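Local coordinates for beta-lactamase (Escherichia coli, PDB 6PQ8), which probably hydrolyses the amide bond of beta-lactam antibiotics to give substituted beta-amino acids, as a class A beta-lactamase conferring antibiotic resistance, at residues 255-260 against 291-296. The protein carries 1 engineered substitution. Residues are numbered along the deposited sequence; the frame is centred on the assembly and turned at random.
Sequences GIITLP and SVWDYL. With J01 ((2R,3Z,5R)-3-(2-hydroxyethylidene)-7-oxo-4-oxa-1-azabicyclo[3.2.0]heptane-2-carboxylic acid), chain C; ASP (aspartic acid), chain B.
Leu-296, which packs against Leu-259 across the contact, also offers its carbonyl O to the amino N of a bound aspartic acid at 2.7 Å. Near the C-terminal end of helix 278-297, backbone carbonyls run out of partners along the helix; such an oxygen can accept from the ligand's amino group, which is probably charged and would be favoured by the helix end. CB of Leu-296 meets CD2 of Leu-259 at 3.7 Å, the two branched chains lying roughly at right angles and filling a buried layer beside clavulanic acid. A methyl of each borders that ligand: Leu-296 CD2 approaches its ring oxygen O1 to 3.5 Å, while Leu-259 CD1 rests near N1. In the class A fold, this terminal helix packs beside helix 25-36 on one face of the five-stranded antiparallel sheet, and here it meets the end of strand 248-258. The wide, flat indole of Trp-293 makes most of the link, reaching the strand end with CG anti to the backbone N (chi1 169°). The carbonyl O of Thr-258 lies in the ring plane, 3.2 Å from CZ3 of Trp-293, where weakly positive C-H groups suit an oxygen. Beta-branched Ile-257, apt for a strand, turns CG2 to the same edge, 3.7 Å from CZ3 of Trp-293. Pro-260, whose rigid ring suits the turn leaving the strand, brings CD obliquely to within 3.6 Å of CH2 of Trp-293; Leu-227, Pro-228 and Thr-231 also touch the indole.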
ATOM      1  N   GLY A 255      -6.300   1.363  -0.437  1.00 34.22           N
ATOM      2  CA  GLY A 255      -7.110   0.324   0.165  1.00 34.88           C
ATOM      3  C   GLY A 255      -8.521   0.252  -0.396  1.00 36.63           C
ATOM      4  O   GLY A 255      -8.832   0.800  -1.459  1.00 33.95           O
ATOM      5  N   ILE A 256      -9.359  -0.467   0.352  1.00 37.11           N
ATOM      6  CA  ILE A 256     -10.750  -0.747   0.004  1.00 32.01           C
ATOM      7  C   ILE A 256     -11.622  -0.266   1.150  1.00 35.48           C
ATOM      8  O   ILE A 256     -11.398  -0.649   2.305  1.00 34.97           O
ATOM      9  CB  ILE A 256     -10.985  -2.248  -0.241  1.00 31.95           C
ATOM     10  CG1 ILE A 256     -10.016  -2.761  -1.298  1.00 33.25           C
ATOM     11  CG2 ILE A 256     -12.452  -2.525  -0.607  1.00 34.35           C
ATOM     12  CD1 ILE A 256      -8.842  -3.489  -0.679  1.00 38.45           C
ATOM     13  N   ILE A 257     -12.633   0.541   0.828  1.00 35.23           N
ATOM     14  CA  ILE A 257     -13.494   1.180   1.815  1.00 31.59           C
ATOM     15  C   ILE A 257     -14.911   0.642   1.675  1.00 32.36           C
ATOM     16  O   ILE A 257     -15.388   0.411   0.559  1.00 34.29           O
ATOM     17  CB  ILE A 257     -13.447   2.710   1.634  1.00 33.41           C
ATOM     18  CG1 ILE A 257     -11.992   3.180   1.763  1.00 33.74           C
ATOM     19  CG2 ILE A 257     -14.409   3.423   2.598  1.00 31.70           C
ATOM     20  CD1 ILE A 257     -11.846   4.613   2.189  1.00 34.09           C
ATOM     21  N   THR A 258     -15.590   0.460   2.805  1.00 35.04           N
ATOM     22  CA  THR A 258     -16.965  -0.018   2.831  1.00 36.57           C
ATOM     23  C   THR A 258     -17.924   1.161   2.976  1.00 38.39           C
ATOM     24  O   THR A 258     -17.868   1.909   3.963  1.00 36.30           O
ATOM     25  CB  THR A 258     -17.172  -1.023   3.959  1.00 37.87           C
ATOM     26  OG1 THR A 258     -16.159  -2.038   3.879  1.00 36.93           O
ATOM     27  CG2 THR A 258     -18.552  -1.669   3.854  1.00 33.16           C
ATOM     28  N   LEU A 259     -18.805   1.306   1.999  1.00 37.13           N
ATOM     29  CA  LEU A 259     -19.817   2.344   1.983  1.00 37.32           C
ATOM     30  C   LEU A 259     -20.965   1.978   2.916  1.00 36.88           C
ATOM     31  O   LEU A 259     -21.141   0.807   3.269  1.00 37.41           O
ATOM     32  CB  LEU A 259     -20.338   2.538   0.560  1.00 33.01           C
ATOM     33  CG  LEU A 259     -19.388   3.194  -0.437  1.00 35.60           C
ATOM     34  CD1 LEU A 259     -19.593   2.613  -1.845  1.00 36.18           C
ATOM     35  CD2 LEU A 259     -19.596   4.704  -0.420  1.00 34.88           C
ATOM     36  N   PRO A 260     -21.770   2.966   3.327  1.00 37.87           N
ATOM     37  CA  PRO A 260     -22.877   2.669   4.252  1.00 34.12           C
ATOM     38  C   PRO A 260     -23.839   1.613   3.748  1.00 37.77           C
ATOM     39  O   PRO A 260     -24.409   0.872   4.562  1.00 36.13           O
ATOM     40  CB  PRO A 260     -23.567   4.030   4.404  1.00 36.77           C
ATOM     41  CG  PRO A 260     -22.459   5.021   4.193  1.00 34.73           C
ATOM     42  CD  PRO A 260     -21.616   4.418   3.106  1.00 32.47           C
ATOM     43  N   SER A 291     -14.227  13.490   0.081  1.00 39.06           N
ATOM     44  CA  SER A 291     -15.100  13.995  -0.969  1.00 44.71           C
ATOM     45  C   SER A 291     -15.519  12.882  -1.929  1.00 40.31           C
ATOM     46  O   SER A 291     -16.621  12.939  -2.480  1.00 45.38           O
ATOM     47  CB  SER A 291     -14.431  15.161  -1.701  1.00 41.96           C
ATOM     48  OG  SER A 291     -13.415  14.699  -2.563  1.00 48.97           O
ATOM     49  N   VAL A 292     -14.684  11.855  -2.123  1.00 38.39           N
ATOM     50  CA  VAL A 292     -15.119  10.690  -2.894  1.00 36.90           C
ATOM     51  C   VAL A 292     -16.201   9.927  -2.138  1.00 41.14           C
ATOM     52  O   VAL A 292     -17.221   9.524  -2.711  1.00 42.03           O
ATOM     53  CB  VAL A 292     -13.926   9.780  -3.225  1.00 39.17           C
ATOM     54  CG1 VAL A 292     -14.402   8.486  -3.881  1.00 36.37           C
ATOM     55  CG2 VAL A 292     -12.932  10.502  -4.124  1.00 36.40           C
ATOM     56  N   TRP A 293     -15.999   9.729  -0.836  1.00 41.70           N
ATOM     57  CA  TRP A 293     -17.009   9.105   0.008  1.00 39.13           C
ATOM     58  C   TRP A 293     -18.356   9.828  -0.108  1.00 42.57           C
ATOM     59  O   TRP A 293     -19.397   9.203  -0.355  1.00 36.90           O
ATOM     60  CB  TRP A 293     -16.481   9.098   1.449  1.00 36.91           C
ATOM     61  CG  TRP A 293     -17.453   8.735   2.521  1.00 35.80           C
ATOM     62  CD1 TRP A 293     -18.304   9.569   3.171  1.00 38.90           C
ATOM     63  CD2 TRP A 293     -17.642   7.437   3.100  1.00 39.83           C
ATOM     64  NE1 TRP A 293     -19.029   8.873   4.112  1.00 35.48           N
ATOM     65  CE2 TRP A 293     -18.642   7.561   4.087  1.00 35.74           C
ATOM     66  CE3 TRP A 293     -17.067   6.181   2.875  1.00 35.15           C
ATOM     67  CZ2 TRP A 293     -19.080   6.479   4.847  1.00 37.80           C
ATOM     68  CZ3 TRP A 293     -17.507   5.102   3.627  1.00 33.18           C
ATOM     69  CH2 TRP A 293     -18.505   5.257   4.597  1.00 40.25           C
ATOM     70  N   ASP A 294     -18.342  11.158   0.042  1.00 40.08           N
ATOM     71  CA  ASP A 294     -19.574  11.940   0.001  1.00 43.29           C
ATOM     72  C   ASP A 294     -20.304  11.769  -1.322  1.00 45.25           C
ATOM     73  O   ASP A 294     -21.535  11.649  -1.350  1.00 46.29           O
ATOM     74  CB  ASP A 294     -19.268  13.416   0.223  1.00 41.53           C
ATOM     75  CG  ASP A 294     -18.918  13.728   1.646  1.00 46.82           C
ATOM     76  OD1 ASP A 294     -19.200  12.889   2.534  1.00 49.91           O
ATOM     77  OD2 ASP A 294     -18.369  14.829   1.873  1.00 47.98           O
ATOM     78  N   TYR A 295     -19.560  11.785  -2.429  1.00 39.43           N
ATOM     79  CA  TYR A 295     -20.160  11.601  -3.744  1.00 44.06           C
ATOM     80  C   TYR A 295     -20.863  10.250  -3.859  1.00 48.16           C
ATOM     81  O   TYR A 295     -22.017  10.178  -4.294  1.00 49.47           O
ATOM     82  CB  TYR A 295     -19.089  11.737  -4.822  1.00 43.32           C
ATOM     83  CG  TYR A 295     -19.623  11.529  -6.217  1.00 48.48           C
ATOM     84  CD1 TYR A 295     -20.286  12.553  -6.888  1.00 50.17           C
ATOM     85  CD2 TYR A 295     -19.474  10.308  -6.864  1.00 48.27           C
ATOM     86  CE1 TYR A 295     -20.785  12.367  -8.165  1.00 52.69           C
ATOM     87  CE2 TYR A 295     -19.971  10.111  -8.141  1.00 50.08           C
ATOM     88  CZ  TYR A 295     -20.626  11.146  -8.787  1.00 58.02           C
ATOM     89  OH  TYR A 295     -21.118  10.954 -10.059  1.00 63.24           O
ATOM     90  N   LEU A 296     -20.174   9.160  -3.492  1.00 47.31           N
ATOM     91  CA  LEU A 296     -20.750   7.829  -3.675  1.00 41.98           C
ATOM     92  C   LEU A 296     -21.879   7.562  -2.684  1.00 46.17           C
ATOM     93  O   LEU A 296     -22.790   6.781  -2.976  1.00 48.15           O
ATOM     94  CB  LEU A 296     -19.664   6.763  -3.549  1.00 40.27           C
ATOM     95  CG  LEU A 296     -18.483   6.856  -4.508  1.00 45.14           C
ATOM     96  CD1 LEU A 296     -17.390   5.861  -4.115  1.00 36.51           C
ATOM     97  CD2 LEU A 296     -18.919   6.639  -5.947  1.00 42.88           C
TER
HETATM   98  O2  J01 C 302     -19.808   0.094  -5.482  1.00 60.09           O
HETATM   99  C5  J01 C 302     -19.886   1.242  -5.824  1.00 64.83           C
HETATM  100  C4  J01 C 302     -19.090   2.175  -6.728  1.00 56.74           C
HETATM  101  C3  J01 C 302     -20.000   3.286  -6.149  1.00 63.29           C
HETATM  102  N1  J01 C 302     -20.827   2.243  -5.519  1.00 64.40           N
HETATM  103  O1  J01 C 302     -20.790   3.956  -7.151  1.00 67.54           O
HETATM  104  C1  J01 C 302     -22.057   3.759  -6.748  1.00 64.41           C
HETATM  105  C2  J01 C 302     -22.172   2.415  -6.062  1.00 71.63           C
HETATM  106  C8  J01 C 302     -23.276   2.547  -5.010  1.00 70.32           C
HETATM  107  O5  J01 C 302     -22.990   2.761  -3.861  1.00 64.77           O
HETATM  108  O4  J01 C 302     -24.426   2.477  -5.388  1.00 63.61           O
HETATM  109  C6  J01 C 302     -23.045   4.725  -6.966  1.00 67.76           C
HETATM  110  C7  J01 C 302     -22.602   6.105  -7.363  1.00 62.56           C
HETATM  111  O3  J01 C 302     -21.742   6.009  -8.480  1.00 69.49           O
HETATM  112  N   ASP B 301     -24.479   7.508  -5.006  1.00 65.03           N
HETATM  113  CA  ASP B 301     -25.770   7.331  -5.655  1.00 72.12           C
HETATM  114  C   ASP B 301     -25.988   5.902  -6.118  1.00 74.37           C
HETATM  115  O   ASP B 301     -25.680   4.958  -5.395  1.00 81.10           O
HETATM  116  CB  ASP B 301     -25.899   8.285  -6.840  1.00 75.23           C
HETATM  117  CG  ASP B 301     -27.343   8.563  -7.197  1.00 85.54           C
HETATM  118  OD1 ASP B 301     -28.235   8.071  -6.470  1.00 87.93           O
HETATM  119  OD2 ASP B 301     -27.589   9.267  -8.200  1.00 93.26           O